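Local coordinates for protein PT26-6P (Thermococcus sp., PDB 2WB7) that is of unknown function but is encoded by an extrachromosomal mobile element of Euryarchaea and combines immunoglobulin-like domains with a helical domain, at residues 385-390 against 490-495. Sequence-based numbering, arbitrary orientation.
Sequences SNTYTV and YYVNAA
The side-chain oxygen OD1 of N493 takes the backbone N-H of S385, with N to OD1 at 3.0 Å. The bond is nearly straight, at 161° on the hydrogen. The N-H lies in the carbonyl plane and uses a lone pair of OD1. R496 NH2 adds a weak hydrogen bond to the same oxygen. The other end of the amide, ND2, donates to the backbone oxygen of D489, one turn back on the helix. Bonds at both ends probably fix which way the amide is turned. CG of N493 is anti to the carbonyl carbon (chi1 -82°). This torsion, with CG beside the backbone N, brings the amide nearer the loop than its CB direction alone would.

A water bridges the two segments. It donates to S385 O at 2.7 Å and accepts from N493 ND2 at a longer 3.3 Å. T387 OG1 also bonds it, at 2.8 Å. The methyl of T387 turns to the helix: CG2 meets N493 ND2 at 4.0 Å and, more loosely, CG1 of V492 at 4.4 Å. A leucine in place of N493 would probably leave the S385 N-H without its acceptor and the water without the ND2 that donates to it.

The loop follows strand 370-379 of the eight-stranded antiparallel sheet and leads into helix 393-404. Here this link from sheet to helices lies beside helix 471-499. K425 NZ of helix 408-438 hydrogen-bonds to the backbone oxygens of T387 and Y388, while D509 of helix 503-523 touches N493.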
ATOM      1  N   SER A 385     -18.944  14.398 -10.525  1.00 33.68           N
ATOM      2  CA  SER A 385     -19.712  15.646 -10.651  1.00 34.75           C
ATOM      3  C   SER A 385     -21.160  15.314 -11.005  1.00 35.33           C
ATOM      4  O   SER A 385     -21.445  14.226 -11.508  1.00 35.52           O
ATOM      5  CB  SER A 385     -19.101  16.540 -11.725  1.00 34.56           C
ATOM      6  OG  SER A 385     -19.298  15.976 -13.010  1.00 35.82           O
ATOM      7  N   ASN A 386     -22.079  16.239 -10.748  1.00 36.09           N
ATOM      8  CA  ASN A 386     -23.476  15.982 -11.069  1.00 36.79           C
ATOM      9  C   ASN A 386     -23.716  15.871 -12.574  1.00 36.95           C
ATOM     10  O   ASN A 386     -23.547  16.832 -13.304  1.00 37.25           O
ATOM     11  CB  ASN A 386     -24.403  17.041 -10.462  1.00 36.87           C
ATOM     12  CG  ASN A 386     -25.883  16.713 -10.692  1.00 37.87           C
ATOM     13  OD1 ASN A 386     -26.214  15.736 -11.378  1.00 38.31           O
ATOM     14  ND2 ASN A 386     -26.770  17.521 -10.121  1.00 37.89           N
ATOM     15  N   THR A 387     -24.115  14.696 -13.034  1.00 37.26           N
ATOM     16  CA  THR A 387     -24.379  14.501 -14.451  1.00 37.86           C
ATOM     17  C   THR A 387     -25.874  14.504 -14.823  1.00 38.21           C
ATOM     18  O   THR A 387     -26.222  14.342 -15.994  1.00 38.86           O
ATOM     19  CB  THR A 387     -23.709  13.219 -14.964  1.00 37.76           C
ATOM     20  OG1 THR A 387     -23.908  12.160 -14.015  1.00 38.38           O
ATOM     21  CG2 THR A 387     -22.229  13.449 -15.114  1.00 37.52           C
ATOM     22  N   TYR A 388     -26.748  14.712 -13.841  1.00 38.13           N
ATOM     23  CA  TYR A 388     -28.190  14.779 -14.093  1.00 38.07           C
ATOM     24  C   TYR A 388     -28.719  13.444 -14.560  1.00 38.12           C
ATOM     25  O   TYR A 388     -28.877  13.216 -15.753  1.00 38.41           O
ATOM     26  CB  TYR A 388     -28.523  15.891 -15.097  1.00 38.25           C
ATOM     27  CG  TYR A 388     -27.772  17.162 -14.768  1.00 39.55           C
ATOM     28  CD1 TYR A 388     -26.733  17.611 -15.582  1.00 40.60           C
ATOM     29  CD2 TYR A 388     -28.047  17.867 -13.606  1.00 39.60           C
ATOM     30  CE1 TYR A 388     -26.011  18.732 -15.257  1.00 41.00           C
ATOM     31  CE2 TYR A 388     -27.326  18.991 -13.274  1.00 41.64           C
ATOM     32  CZ  TYR A 388     -26.311  19.417 -14.104  1.00 42.10           C
ATOM     33  OH  TYR A 388     -25.592  20.541 -13.787  1.00 44.54           O
ATOM     34  N   THR A 389     -28.976  12.547 -13.615  1.00 38.16           N
ATOM     35  CA  THR A 389     -29.443  11.225 -13.965  1.00 38.14           C
ATOM     36  C   THR A 389     -30.780  11.338 -14.640  1.00 38.53           C
ATOM     37  O   THR A 389     -31.654  12.053 -14.180  1.00 38.44           O
ATOM     38  CB  THR A 389     -29.602  10.345 -12.744  1.00 38.04           C
ATOM     39  OG1 THR A 389     -28.403  10.416 -11.972  1.00 38.67           O
ATOM     40  CG2 THR A 389     -29.853   8.904 -13.152  1.00 37.06           C
ATOM     41  N   VAL A 390     -30.941  10.615 -15.735  1.00 39.04           N
ATOM     42  CA  VAL A 390     -32.197  10.596 -16.443  1.00 39.51           C
ATOM     43  C   VAL A 390     -33.113   9.527 -15.865  1.00 39.85           C
ATOM     44  O   VAL A 390     -34.322   9.725 -15.752  1.00 39.89           O
ATOM     45  CB  VAL A 390     -31.968  10.372 -17.949  1.00 39.61           C
ATOM     46  CG1 VAL A 390     -33.283  10.149 -18.668  1.00 39.22           C
ATOM     47  CG2 VAL A 390     -31.211  11.559 -18.537  1.00 39.00           C
ATOM     48  N   TYR A 490     -19.814   7.734 -15.984  1.00 29.95           N
ATOM     49  CA  TYR A 490     -18.436   7.540 -15.551  1.00 29.87           C
ATOM     50  C   TYR A 490     -17.500   8.058 -16.629  1.00 29.97           C
ATOM     51  O   TYR A 490     -16.609   8.857 -16.343  1.00 29.76           O
ATOM     52  CB  TYR A 490     -18.135   6.060 -15.279  1.00 29.69           C
ATOM     53  CG  TYR A 490     -18.639   5.529 -13.952  1.00 28.93           C
ATOM     54  CD1 TYR A 490     -18.351   6.183 -12.763  1.00 28.80           C
ATOM     55  CD2 TYR A 490     -19.395   4.357 -13.889  1.00 29.55           C
ATOM     56  CE1 TYR A 490     -18.810   5.694 -11.527  1.00 27.28           C
ATOM     57  CE2 TYR A 490     -19.847   3.850 -12.667  1.00 29.59           C
ATOM     58  CZ  TYR A 490     -19.549   4.529 -11.492  1.00 28.52           C
ATOM     59  OH  TYR A 490     -20.002   4.028 -10.299  1.00 27.23           O
ATOM     60  N   TYR A 491     -17.711   7.593 -17.864  1.00 30.24           N
ATOM     61  CA  TYR A 491     -16.860   7.963 -19.004  1.00 30.17           C
ATOM     62  C   TYR A 491     -16.713   9.463 -19.136  1.00 30.20           C
ATOM     63  O   TYR A 491     -15.635   9.981 -19.435  1.00 30.58           O
ATOM     64  CB  TYR A 491     -17.390   7.374 -20.311  1.00 30.04           C
ATOM     65  CG  TYR A 491     -16.848   5.991 -20.593  1.00 29.80           C
ATOM     66  CD1 TYR A 491     -17.690   4.958 -20.923  1.00 28.97           C
ATOM     67  CD2 TYR A 491     -15.482   5.725 -20.500  1.00 30.61           C
ATOM     68  CE1 TYR A 491     -17.212   3.706 -21.174  1.00 29.99           C
ATOM     69  CE2 TYR A 491     -14.985   4.473 -20.746  1.00 30.28           C
ATOM     70  CZ  TYR A 491     -15.861   3.464 -21.087  1.00 31.20           C
ATOM     71  OH  TYR A 491     -15.395   2.197 -21.325  1.00 32.63           O
ATOM     72  N   VAL A 492     -17.804  10.161 -18.870  1.00 30.07           N
ATOM     73  CA  VAL A 492     -17.822  11.600 -18.981  1.00 29.99           C
ATOM     74  C   VAL A 492     -16.995  12.229 -17.868  1.00 30.58           C
ATOM     75  O   VAL A 492     -16.208  13.168 -18.109  1.00 30.94           O
ATOM     76  CB  VAL A 492     -19.249  12.134 -18.917  1.00 30.22           C
ATOM     77  CG1 VAL A 492     -19.240  13.563 -18.397  1.00 29.61           C
ATOM     78  CG2 VAL A 492     -19.935  12.009 -20.305  1.00 30.09           C
ATOM     79  N   ASN A 493     -17.168  11.724 -16.644  1.00 30.35           N
ATOM     80  CA  ASN A 493     -16.262  12.081 -15.566  1.00 29.99           C
ATOM     81  C   ASN A 493     -14.809  11.823 -15.972  1.00 29.92           C
ATOM     82  O   ASN A 493     -13.942  12.677 -15.778  1.00 29.37           O
ATOM     83  CB  ASN A 493     -16.605  11.318 -14.292  1.00 29.77           C
ATOM     84  CG  ASN A 493     -17.743  11.960 -13.516  1.00 30.41           C
ATOM     85  OD1 ASN A 493     -17.529  12.856 -12.696  1.00 31.46           O
ATOM     86  ND2 ASN A 493     -18.957  11.502 -13.765  1.00 29.62           N
ATOM     87  N   ALA A 494     -14.556  10.656 -16.559  1.00 30.08           N
ATOM     88  CA  ALA A 494     -13.195  10.281 -16.929  1.00 30.82           C
ATOM     89  C   ALA A 494     -12.577  11.260 -17.957  1.00 31.42           C
ATOM     90  O   ALA A 494     -11.470  11.807 -17.751  1.00 31.25           O
ATOM     91  CB  ALA A 494     -13.155   8.853 -17.442  1.00 30.26           C
ATOM     92  N   ALA A 495     -13.300  11.494 -19.051  1.00 31.43           N
ATOM     93  CA  ALA A 495     -12.825  12.424 -20.061  1.00 31.41           C
ATOM     94  C   ALA A 495     -12.521  13.789 -19.455  1.00 31.32           C
ATOM     95  O   ALA A 495     -11.481  14.370 -19.715  1.00 30.91           O
ATOM     96  CB  ALA A 495     -13.841  12.542 -21.178  1.00 31.57           C
TER
HETATM   97  O   HOH W   1     -21.824  11.627 -12.224  1.00 37.96           O